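Local coordinates for F-actin-capping protein subunit alpha (Dictyostelium discoideum, PDB 4AKR), which binds the barbed, fast-growing ends of actin filaments independently of calcium and blocks subunit exchange there, without severing the filaments, at residues A32-S36 / E37-N41; R101-S104 / G105-Q109. All coordinates share one frame; numbering follows the deposited sequence.

Contact 1 (A32-S36 / E37-N41); sequences ALLPS and ESLLN
Two successive type I beta turns, Ser36 to Leu39 and Ser38 to Asn41, fold the loop between helices 23-31 and 44-55 back on itself, bringing Leu39 against Pro35 and Leu40 against Leu34. The first turn is closed by Leu39 N, which donates to Ser36 O at 2.9 Å with an N-H...O angle of 163°, and the second by Asn41 N bonding to Ser38 O. On the outer side the two serine hydroxyls meet, Ser36 OG lying 3.0 Å from Ser38 OG in a hydrogen bond; chi1 -177° sets Ser36 OG anti to the backbone N and beside the carbonyl carbon, near Ser38 OG. The Leu34 and Leu40 side chains, both buried, cross at about a right angle, Leu34 CD1 lying 3.4 Å from Leu40 CD2; their forked methyl ends let them interlock and still meet helix 4-16. Leu39 CD1 meets the proline ring at Pro35 CG, 3.3 Å away. Both approaches are tighter than usual for carbon. Beneath, Val8 of that helix touches Leu39 and Leu40, and Ala11 touches Leu34. Glu37 turns its carboxylate to Arg31 in a salt bridge. The loop thus divides its chemistry, with hydroxyls and charge outward and leucines packed against a helix.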
ATOM      1  N   ALA A  32     -10.217  19.131  -3.428  1.00 25.07           N
ATOM      2  CA  ALA A  32      -9.459  20.125  -4.173  1.00 24.81           C
ATOM      3  C   ALA A  32      -9.261  19.734  -5.630  1.00 24.65           C
ATOM      4  O   ALA A  32      -8.710  20.502  -6.418  1.00 27.27           O
ATOM      5  CB  ALA A  32      -8.114  20.361  -3.505  1.00 23.73           C
ATOM      6  N   LEU A  33      -9.717  18.546  -5.992  1.00 24.91           N
ATOM      7  CA  LEU A  33      -9.567  18.081  -7.359  1.00 25.36           C
ATOM      8  C   LEU A  33     -10.902  18.056  -8.071  1.00 25.83           C
ATOM      9  O   LEU A  33     -10.958  17.916  -9.289  1.00 25.87           O
ATOM     10  CB  LEU A  33      -8.932  16.692  -7.368  1.00 25.38           C
ATOM     11  CG  LEU A  33      -7.576  16.655  -6.652  1.00 25.57           C
ATOM     12  CD1 LEU A  33      -7.027  15.240  -6.657  1.00 25.60           C
ATOM     13  CD2 LEU A  33      -6.613  17.619  -7.333  1.00 24.26           C
ATOM     14  N   LEU A  34     -11.978  18.202  -7.305  1.00 26.10           N
ATOM     15  CA  LEU A  34     -13.319  18.207  -7.872  1.00 28.58           C
ATOM     16  C   LEU A  34     -13.641  19.566  -8.492  1.00 29.24           C
ATOM     17  O   LEU A  34     -13.563  20.586  -7.817  1.00 31.93           O
ATOM     18  CB  LEU A  34     -14.344  17.857  -6.786  1.00 27.66           C
ATOM     19  CG  LEU A  34     -14.257  16.399  -6.334  1.00 26.46           C
ATOM     20  CD1 LEU A  34     -15.235  16.113  -5.212  1.00 27.08           C
ATOM     21  CD2 LEU A  34     -14.539  15.510  -7.529  1.00 27.97           C
ATOM     22  N   PRO A  35     -14.005  19.596  -9.787  1.00 30.07           N
ATOM     23  CA  PRO A  35     -14.327  20.869 -10.448  1.00 31.70           C
ATOM     24  C   PRO A  35     -15.442  21.628  -9.745  1.00 33.75           C
ATOM     25  O   PRO A  35     -15.573  22.836  -9.904  1.00 33.98           O
ATOM     26  CB  PRO A  35     -14.707  20.443 -11.865  1.00 29.07           C
ATOM     27  CG  PRO A  35     -15.253  19.070 -11.669  1.00 29.97           C
ATOM     28  CD  PRO A  35     -14.286  18.460 -10.681  1.00 28.77           C
ATOM     29  N   SER A  36     -16.243  20.907  -8.964  1.00 37.03           N
ATOM     30  CA  SER A  36     -17.330  21.519  -8.217  1.00 39.59           C
ATOM     31  C   SER A  36     -17.666  20.709  -6.971  1.00 41.95           C
ATOM     32  O   SER A  36     -17.961  19.510  -7.043  1.00 41.59           O
ATOM     33  CB  SER A  36     -18.579  21.650  -9.082  1.00 39.65           C
ATOM     34  OG  SER A  36     -19.615  22.301  -8.362  1.00 39.60           O
ATOM     35  N   GLU A  37     -17.639  21.391  -5.832  1.00 44.39           N
ATOM     36  CA  GLU A  37     -17.923  20.783  -4.538  1.00 46.12           C
ATOM     37  C   GLU A  37     -19.322  20.167  -4.456  1.00 45.45           C
ATOM     38  O   GLU A  37     -19.637  19.463  -3.499  1.00 46.55           O
ATOM     39  CB  GLU A  37     -17.764  21.836  -3.439  1.00 48.29           C
ATOM     40  CG  GLU A  37     -17.449  21.266  -2.064  1.00 51.99           C
ATOM     41  CD  GLU A  37     -16.139  20.498  -2.046  1.00 54.43           C
ATOM     42  OE1 GLU A  37     -16.099  19.371  -2.591  1.00 55.12           O
ATOM     43  OE2 GLU A  37     -15.144  21.027  -1.498  1.00 55.97           O
ATOM     44  N   SER A  38     -20.158  20.425  -5.454  1.00 43.85           N
ATOM     45  CA  SER A  38     -21.512  19.891  -5.443  1.00 42.43           C
ATOM     46  C   SER A  38     -21.593  18.517  -6.092  1.00 42.06           C
ATOM     47  O   SER A  38     -22.579  17.804  -5.918  1.00 41.10           O
ATOM     48  CB  SER A  38     -22.462  20.849  -6.162  1.00 41.50           C
ATOM     49  OG  SER A  38     -22.183  20.888  -7.550  1.00 41.87           O
ATOM     50  N   LEU A  39     -20.555  18.147  -6.839  1.00 42.60           N
ATOM     51  CA  LEU A  39     -20.523  16.850  -7.515  1.00 42.82           C
ATOM     52  C   LEU A  39     -20.768  15.662  -6.586  1.00 42.75           C
ATOM     53  O   LEU A  39     -21.401  14.686  -6.978  1.00 42.15           O
ATOM     54  CB  LEU A  39     -19.180  16.655  -8.228  1.00 42.96           C
ATOM     55  CG  LEU A  39     -18.942  17.473  -9.496  1.00 44.31           C
ATOM     56  CD1 LEU A  39     -17.518  17.259  -9.996  1.00 44.54           C
ATOM     57  CD2 LEU A  39     -19.951  17.058 -10.553  1.00 45.03           C
ATOM     58  N   LEU A  40     -20.261  15.740  -5.360  1.00 42.80           N
ATOM     59  CA  LEU A  40     -20.431  14.645  -4.410  1.00 45.28           C
ATOM     60  C   LEU A  40     -21.403  14.999  -3.295  1.00 46.07           C
ATOM     61  O   LEU A  40     -21.331  14.440  -2.196  1.00 46.40           O
ATOM     62  CB  LEU A  40     -19.083  14.263  -3.794  1.00 44.72           C
ATOM     63  CG  LEU A  40     -18.111  13.421  -4.622  1.00 45.94           C
ATOM     64  CD1 LEU A  40     -17.952  13.996  -6.029  1.00 45.78           C
ATOM     65  CD2 LEU A  40     -16.773  13.369  -3.888  1.00 45.29           C
ATOM     66  N   ASN A  41     -22.312  15.925  -3.580  1.00 45.54           N
ATOM     67  CA  ASN A  41     -23.280  16.353  -2.585  1.00 44.27           C
ATOM     68  C   ASN A  41     -24.485  15.433  -2.544  1.00 41.87           C
ATOM     69  O   ASN A  41     -25.545  15.817  -2.067  1.00 42.94           O
ATOM     70  CB  ASN A  41     -23.719  17.789  -2.873  1.00 46.47           C
ATOM     71  CG  ASN A  41     -23.384  18.737  -1.732  1.00 49.29           C
ATOM     72  OD1 ASN A  41     -22.289  18.677  -1.159  1.00 50.69           O
ATOM     73  ND2 ASN A  41     -24.322  19.622  -1.399  1.00 49.37           N
TER

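Contact 2 (R101-S104 / G105-Q109); sequences RSAS and GEIEQ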
ATOM      1  N   ARG A 101     -27.891   8.547  24.085  1.00 24.16           N
ATOM      2  CA  ARG A 101     -29.078   8.241  24.868  1.00 23.40           C
ATOM      3  C   ARG A 101     -29.041   6.804  25.364  1.00 23.09           C
ATOM      4  O   ARG A 101     -28.249   5.992  24.892  1.00 21.86           O
ATOM      5  CB  ARG A 101     -30.349   8.459  24.040  1.00 21.81           C
ATOM      6  CG  ARG A 101     -30.584   7.448  22.928  1.00 21.64           C
ATOM      7  CD  ARG A 101     -31.983   7.642  22.363  1.00 20.70           C
ATOM      8  NE  ARG A 101     -32.285   6.819  21.196  1.00 20.67           N
ATOM      9  CZ  ARG A 101     -32.625   5.534  21.235  1.00 22.89           C
ATOM     10  NH1 ARG A 101     -32.705   4.894  22.392  1.00 25.67           N
ATOM     11  NH2 ARG A 101     -32.917   4.895  20.108  1.00 23.67           N
ATOM     12  N   SER A 102     -29.903   6.506  26.325  1.00 22.59           N
ATOM     13  CA  SER A 102     -29.999   5.174  26.888  1.00 22.23           C
ATOM     14  C   SER A 102     -30.742   4.275  25.916  1.00 23.56           C
ATOM     15  O   SER A 102     -31.668   4.721  25.228  1.00 23.33           O
ATOM     16  CB  SER A 102     -30.775   5.216  28.200  1.00 22.59           C
ATOM     17  OG  SER A 102     -30.189   6.112  29.112  1.00 23.23           O
ATOM     18  N   ALA A 103     -30.344   3.011  25.853  1.00 24.10           N
ATOM     19  CA  ALA A 103     -31.031   2.072  24.974  1.00 25.12           C
ATOM     20  C   ALA A 103     -32.425   1.857  25.574  1.00 25.99           C
ATOM     21  O   ALA A 103     -32.607   1.949  26.785  1.00 26.48           O
ATOM     22  CB  ALA A 103     -30.272   0.753  24.908  1.00 22.90           C
ATOM     23  N   SER A 104     -33.407   1.576  24.733  1.00 26.88           N
ATOM     24  CA  SER A 104     -34.750   1.371  25.226  1.00 27.38           C
ATOM     25  C   SER A 104     -35.416   0.158  24.596  1.00 29.79           C
ATOM     26  O   SER A 104     -36.627   0.155  24.365  1.00 31.60           O
ATOM     27  CB  SER A 104     -35.582   2.633  24.977  1.00 27.22           C
ATOM     28  OG  SER A 104     -35.498   3.058  23.627  1.00 26.87           O
ATOM     29  N   GLY A 105     -34.622  -0.875  24.322  1.00 30.17           N
ATOM     30  CA  GLY A 105     -35.157  -2.085  23.726  1.00 29.40           C
ATOM     31  C   GLY A 105     -34.284  -2.691  22.638  1.00 30.41           C
ATOM     32  O   GLY A 105     -34.512  -3.832  22.227  1.00 30.80           O
ATOM     33  N   GLU A 106     -33.287  -1.936  22.174  1.00 29.71           N
ATOM     34  CA  GLU A 106     -32.377  -2.404  21.122  1.00 28.59           C
ATOM     35  C   GLU A 106     -31.579  -3.631  21.543  1.00 27.56           C
ATOM     36  O   GLU A 106     -31.187  -4.446  20.712  1.00 26.68           O
ATOM     37  CB  GLU A 106     -31.388  -1.307  20.729  1.00 28.29           C
ATOM     38  CG  GLU A 106     -32.012  -0.067  20.111  1.00 30.56           C
ATOM     39  CD  GLU A 106     -32.812   0.749  21.103  1.00 29.43           C
ATOM     40  OE1 GLU A 106     -32.305   1.009  22.209  1.00 29.41           O
ATOM     41  OE2 GLU A 106     -33.943   1.144  20.769  1.00 32.44           O
ATOM     42  N   ILE A 107     -31.327  -3.750  22.838  1.00 27.06           N
ATOM     43  CA  ILE A 107     -30.568  -4.875  23.359  1.00 25.62           C
ATOM     44  C   ILE A 107     -31.507  -6.032  23.673  1.00 26.63           C
ATOM     45  O   ILE A 107     -32.523  -5.854  24.344  1.00 28.62           O
ATOM     46  CB  ILE A 107     -29.804  -4.460  24.636  1.00 24.42           C
ATOM     47  CG1 ILE A 107     -28.898  -3.259  24.320  1.00 23.34           C
ATOM     48  CG2 ILE A 107     -29.004  -5.641  25.179  1.00 22.17           C
ATOM     49  CD1 ILE A 107     -28.219  -2.643  25.532  1.00 22.47           C
ATOM     50  N   GLU A 108     -31.173  -7.218  23.175  1.00 26.88           N
ATOM     51  CA  GLU A 108     -31.994  -8.396  23.429  1.00 27.42           C
ATOM     52  C   GLU A 108     -31.710  -8.935  24.824  1.00 26.98           C
ATOM     53  O   GLU A 108     -30.693  -9.591  25.049  1.00 25.15           O
ATOM     54  CB  GLU A 108     -31.711  -9.468  22.377  1.00 28.94           C
ATOM     55  CG  GLU A 108     -32.242  -9.111  21.003  1.00 30.95           C
ATOM     56  CD  GLU A 108     -31.751 -10.050  19.929  1.00 32.89           C
ATOM     57  OE1 GLU A 108     -31.890 -11.281  20.104  1.00 33.74           O
ATOM     58  OE2 GLU A 108     -31.228  -9.550  18.907  1.00 34.49           O
ATOM     59  N   GLN A 109     -32.622  -8.658  25.756  1.00 27.40           N
ATOM     60  CA  GLN A 109     -32.466  -9.090  27.142  1.00 25.87           C
ATOM     61  C   GLN A 109     -32.449 -10.600  27.368  1.00 25.90           C
ATOM     62  O   GLN A 109     -31.773 -11.075  28.273  1.00 25.73           O
ATOM     63  CB  GLN A 109     -33.566  -8.477  28.024  1.00 26.43           C
ATOM     64  CG  GLN A 109     -33.545  -6.958  28.128  1.00 24.69           C
ATOM     65  CD  GLN A 109     -32.184  -6.416  28.512  1.00 22.66           C
ATOM     66  OE1 GLN A 109     -31.549  -6.906  29.435  1.00 23.19           O
ATOM     67  NE2 GLN A 109     -31.733  -5.389  27.802  1.00 24.32           N
TER
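Strand 96-102 ends at Ser102, and the chain then turns through Ser104 and Gly105, so that Glu106 and Ile107 come back beside Ala103. Gly105 has phi 139° and psi -13°; a beta carbon at these angles would collide with Ser104 O, so only glycine fits comfortably. Just beyond it, the Glu106 carboxylate reaches back across the turn. Its chain bends at chi2, which brings Glu106 OE1 to within 2.8 Å of Ser104 N, the N-H meeting the oxygen on its syn side, slightly out of the carboxylate plane. The same oxygen sits 3.4 Å from Ala103 CB, and the small methyl suits so close a neighbour. Arg101 NH1 adds a long salt bridge to Glu106 OE1 at 3.9 Å and a weak bond to Ser102 O; the two planes stand 79° apart, with Glu106 OE2 in the guanidinium plane at its edge, near NH2. Replacing Glu106 by an alanine would probably leave Ser104 N without its acceptor and Arg101 without its acidic neighbour, freeing the turn to shift. On the inner side, Ile107 CD1 packs 4.0 Å from Ala103 CB, and the Ile107 side chain also touches Leu80 of strand 78-81. The arrangement is that of a chain leaving the outermost strand, within this subunit, of an antiparallel sheet, a carboxylate accepting a backbone N-H across a glycine bend.

In the fold
Contact 1 comes first along the chain, in the loop joining helices 23-31 and 44-55, and contact 2 follows where strand 96-102, an outermost strand of a four-stranded antiparallel sheet, runs out toward helix 112-129. Their centres lie about 40 Å apart and their nearest atoms about 26 Å, so they do not touch. Residues 32-41 pack on helix 4-16, whereas 101-109 rest on strands 78-81 and 86-91, with Glu108 reaching strand 134-142. The main difference is at the subunit interface: Ala32 and Leu33 of contact 1 pack on the other protein chain, while no other chain of the assembly touches contact 2, which shapes the passage from the smaller sheet toward the helix preceding the five-stranded one.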